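Shikimate 5-dehydrogenase (Mycobacterium fortuitum subsp. fortuitum DSM 46621, PDB 4XIJ) probably catalyses the NADP-dependent reduction of 3-dehydroshikimate to shikimate, the fourth of seven steps toward chorismate and the aromatic amino acids. Local coordinates at residues A[187-201]-A[209-223]. Sequence-based numbering, arbitrary orientation. Where two conformers were deposited one is given.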
# COMPACT_ATOMS: atom_id res chain seq x y z
N LEU A 187 19.02 18.17 1.26
CA LEU A 187 17.68 17.86 1.80
C LEU A 187 16.86 19.14 2.05
O LEU A 187 15.64 19.18 1.79
CB LEU A 187 17.77 17.02 3.09
CG LEU A 187 16.45 16.63 3.78
CD1 LEU A 187 15.53 15.78 2.83
CD2 LEU A 187 16.73 15.90 5.08
N ALA A 188 17.49 20.19 2.53
CA ALA A 188 16.72 21.40 2.87
C ALA A 188 16.01 21.95 1.64
O ALA A 188 14.84 22.34 1.72
CB ALA A 188 17.62 22.44 3.46
N ASP A 189 16.72 21.99 0.52
CA ASP A 189 16.10 22.49 -0.70
C ASP A 189 14.97 21.56 -1.19
O ASP A 189 13.95 22.05 -1.68
CB ASP A 189 17.12 22.65 -1.83
CG ASP A 189 18.02 23.86 -1.65
OD1 ASP A 189 17.76 24.71 -0.76
OD2 ASP A 189 19.00 23.97 -2.43
N ALA A 190 15.15 20.24 -1.08
CA ALA A 190 14.09 19.31 -1.46
C ALA A 190 12.83 19.53 -0.60
O ALA A 190 11.70 19.50 -1.10
CB ALA A 190 14.56 17.89 -1.33
N VAL A 191 13.04 19.75 0.69
CA VAL A 191 11.91 19.97 1.58
C VAL A 191 11.25 21.32 1.27
O VAL A 191 10.02 21.43 1.25
CB VAL A 191 12.37 19.90 3.06
CG1 VAL A 191 11.29 20.46 3.99
CG2 VAL A 191 12.73 18.44 3.40
N ALA A 192 12.08 22.34 1.00
CA ALA A 192 11.52 23.67 0.76
C ALA A 192 10.58 23.71 -0.43
O ALA A 192 9.60 24.48 -0.44
CB ALA A 192 12.62 24.68 0.58
N SER A 193 10.86 22.89 -1.44
CA SER A 193 10.01 22.92 -2.63
C SER A 193 9.01 21.77 -2.67
O SER A 193 8.24 21.66 -3.62
CB SER A 193 10.88 22.92 -3.91
OG SER A 193 11.63 21.73 -4.01
N ALA A 194 8.99 20.94 -1.63
CA ALA A 194 8.03 19.82 -1.60
C ALA A 194 6.62 20.23 -1.21
O ALA A 194 6.43 21.03 -0.30
CB ALA A 194 8.52 18.73 -0.66
N ASP A 195 5.64 19.61 -1.86
CA ASP A 195 4.21 19.74 -1.44
C ASP A 195 3.74 18.63 -0.53
O ASP A 195 2.84 18.82 0.28
CB ASP A 195 3.35 19.81 -2.70
CG ASP A 195 3.76 20.97 -3.58
OD1 ASP A 195 3.79 22.13 -3.08
OD2 ASP A 195 4.11 20.75 -4.75
N ALA A 196 4.38 17.48 -0.63
CA ALA A 196 3.93 16.32 0.14
C ALA A 196 5.07 15.34 0.26
O ALA A 196 6.01 15.40 -0.54
CB ALA A 196 2.73 15.61 -0.57
N ALA A 197 4.97 14.44 1.22
CA ALA A 197 5.92 13.31 1.33
C ALA A 197 5.23 12.06 1.79
O ALA A 197 4.23 12.15 2.53
CB ALA A 197 7.10 13.62 2.30
N VAL A 198 5.77 10.91 1.38
CA VAL A 198 5.39 9.61 1.92
C VAL A 198 6.62 9.07 2.60
O VAL A 198 7.63 8.83 1.95
CB VAL A 198 4.94 8.62 0.81
CG1 VAL A 198 4.51 7.27 1.40
CG2 VAL A 198 3.80 9.25 0.00
N SER A 199 6.53 8.83 3.89
CA SER A 199 7.65 8.28 4.64
C SER A 199 7.48 6.78 4.86
O SER A 199 6.48 6.34 5.46
CB SER A 199 7.78 8.98 5.99
OG SER A 199 8.93 8.49 6.65
N THR A 200 8.40 5.99 4.33
CA THR A 200 8.30 4.54 4.34
C THR A 200 9.20 3.87 5.38
O THR A 200 9.21 2.64 5.48
CB THR A 200 8.64 3.94 2.94
OG1 THR A 200 10.04 4.10 2.67
CG2 THR A 200 7.80 4.61 1.84
N ILE A 201 9.94 4.67 6.15
CA ILE A 201 10.95 4.12 7.06
C ILE A 201 10.43 4.07 8.51
O ILE A 201 9.45 4.74 8.88
CB ILE A 201 12.26 4.95 6.99
CG1 ILE A 201 12.06 6.39 7.50
CG2 ILE A 201 12.84 4.94 5.55
CD1 ILE A 201 13.40 7.16 7.51
N TYR A 209 15.50 12.75 11.32
CA TYR A 209 15.28 13.77 10.28
C TYR A 209 13.99 14.52 10.44
O TYR A 209 13.64 15.30 9.56
CB TYR A 209 15.36 13.12 8.89
CG TYR A 209 16.75 12.56 8.69
CD1 TYR A 209 17.82 13.40 8.40
CD2 TYR A 209 17.01 11.21 8.81
CE1 TYR A 209 19.10 12.91 8.29
CE2 TYR A 209 18.30 10.71 8.69
CZ TYR A 209 19.33 11.57 8.42
OH TYR A 209 20.60 11.05 8.27
N ALA A 210 13.32 14.35 11.59
CA ALA A 210 11.99 14.95 11.74
C ALA A 210 12.01 16.48 11.64
O ALA A 210 11.16 17.07 10.96
CB ALA A 210 11.36 14.55 13.07
N ASP A 211 12.97 17.13 12.28
CA ASP A 211 13.04 18.58 12.20
C ASP A 211 13.34 19.05 10.78
O ASP A 211 12.78 20.03 10.32
CB ASP A 211 14.11 19.11 13.14
CG ASP A 211 13.67 19.09 14.59
OD1 ASP A 211 12.48 18.79 14.89
OD2 ASP A 211 14.54 19.37 15.44
N ALA A 212 14.20 18.33 10.08
CA ALA A 212 14.52 18.68 8.70
C ALA A 212 13.33 18.45 7.75
O ALA A 212 13.21 19.15 6.77
CB ALA A 212 15.75 17.87 8.23
N LEU A 213 12.46 17.48 8.06
CA LEU A 213 11.29 17.18 7.22
C LEU A 213 10.05 17.95 7.66
O LEU A 213 9.02 17.88 6.99
CB LEU A 213 10.99 15.68 7.24
CG LEU A 213 12.07 14.81 6.63
CD1 LEU A 213 11.80 13.35 7.00
CD2 LEU A 213 12.05 15.05 5.07
N ALA A 214 10.14 18.67 8.76
CA ALA A 214 8.97 19.32 9.37
C ALA A 214 8.24 20.26 8.47
O ALA A 214 7.01 20.40 8.62
CB ALA A 214 9.38 20.07 10.64
N ARG A 215 8.96 20.93 7.57
CA ARG A 215 8.32 21.90 6.71
C ARG A 215 7.62 21.33 5.49
O ARG A 215 7.01 22.09 4.73
CB ARG A 215 9.30 22.97 6.25
CG ARG A 215 9.56 23.98 7.38
CD ARG A 215 10.61 25.03 6.99
NE ARG A 215 10.20 25.81 5.84
CZ ARG A 215 11.02 26.57 5.12
NH1 ARG A 215 12.30 26.69 5.47
NH2 ARG A 215 10.55 27.23 4.06
N VAL A 216 7.64 20.02 5.28
CA VAL A 216 6.82 19.47 4.19
C VAL A 216 5.34 19.63 4.58
O VAL A 216 4.98 19.24 5.66
CB VAL A 216 7.14 18.00 3.95
CG1 VAL A 216 6.24 17.44 2.83
CG2 VAL A 216 8.66 17.76 3.58
N PRO A 217 4.52 20.28 3.72
CA PRO A 217 3.19 20.67 4.21
C PRO A 217 2.27 19.51 4.58
O PRO A 217 1.46 19.67 5.48
CB PRO A 217 2.62 21.47 3.02
CG PRO A 217 3.84 22.03 2.36
CD PRO A 217 4.86 20.92 2.44
N ARG A 218 2.34 18.39 3.86
CA ARG A 218 1.48 17.24 4.09
C ARG A 218 2.34 16.01 4.03
O ARG A 218 3.05 15.77 3.06
CB ARG A 218 0.36 17.20 3.07
CG ARG A 218 -0.43 18.48 3.12
CD ARG A 218 -1.65 18.40 2.22
NE ARG A 218 -2.64 17.42 2.67
CZ ARG A 218 -2.95 16.31 2.00
NH1 ARG A 218 -2.33 16.05 0.87
NH2 ARG A 218 -3.87 15.48 2.49
N VAL A 219 2.31 15.21 5.09
CA VAL A 219 3.16 14.03 5.19
C VAL A 219 2.31 12.81 5.53
O VAL A 219 1.60 12.82 6.55
CB VAL A 219 4.26 14.23 6.26
CG1 VAL A 219 5.07 12.92 6.40
CG2 VAL A 219 5.16 15.41 5.83
N LEU A 220 2.37 11.79 4.67
CA LEU A 220 1.82 10.47 4.92
C LEU A 220 2.93 9.61 5.51
O LEU A 220 3.94 9.35 4.85
CB LEU A 220 1.24 9.86 3.63
CG LEU A 220 0.81 8.41 3.73
CD1 LEU A 220 -0.34 8.30 4.72
CD2 LEU A 220 0.37 7.96 2.33
N ASP A 221 2.76 9.24 6.78
CA ASP A 221 3.70 8.39 7.47
C ASP A 221 3.13 6.96 7.45
O ASP A 221 2.02 6.73 7.93
CB ASP A 221 3.86 8.90 8.91
CG ASP A 221 4.99 8.24 9.65
OD1 ASP A 221 5.57 7.25 9.17
OD2 ASP A 221 5.34 8.75 10.73
N ALA A 222 3.88 6.01 6.90
CA ALA A 222 3.44 4.62 6.86
C ALA A 222 3.29 4.03 8.27
O ALA A 222 2.55 3.06 8.46
CB ALA A 222 4.42 3.78 6.05
N ILE A 223 4.00 4.60 9.23
CA ILE A 223 3.93 4.12 10.61
C ILE A 223 2.65 4.59 11.27
O ILE A 223 2.18 5.72 11.00
CB ILE A 223 5.15 4.61 11.41
CG1 ILE A 223 6.44 4.17 10.70
CG2 ILE A 223 5.08 4.13 12.84
CD1 ILE A 223 6.57 2.67 10.51
O HOH W 1 8.16 23.27 2.41
O HOH W 2 8.19 7.12 8.82
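V191 of helix 187-193 packs against V216, just ahead of strand 218-221, in the second half of a Rossmann-type domain, the fold that probably binds NADP here, where strands 196-199 and 218-221 run side by side in its six-stranded parallel sheet. The two valine side chains cross at about a right angle. A chi1 of 166° sets the two methyls of V191 apart: CG1 lies 3.8 Å from V216 CG2, and CG2 reaches L213 CD2 at 3.8 Å. V216 CG1 turns instead to the strand, 4.0 Å from A197 CB; V216 thus touches both helix 187-193 and strand 196-199. All four backbone hydrogen bonds between the segments involve A197 or S199. A197 N donates to R218 O, A197 O accepts from L220 N, and S199 repeats the pattern with L220 O and A222 N. The side chains of A197 and S199 lie on the same face of the sheet, where S199 touches L231 of helix 230-237; V198 and L220 point to the other face, against helix 114-122. At the carboxyl end of the strands a water accepts from S199 OG and donates to I201 O and D221 OD1. The same D221 OD1 closes an Asx turn, taking I223 N at 3.1 Å from well above the carboxylate plane, while OD2 bonds T229 OG1.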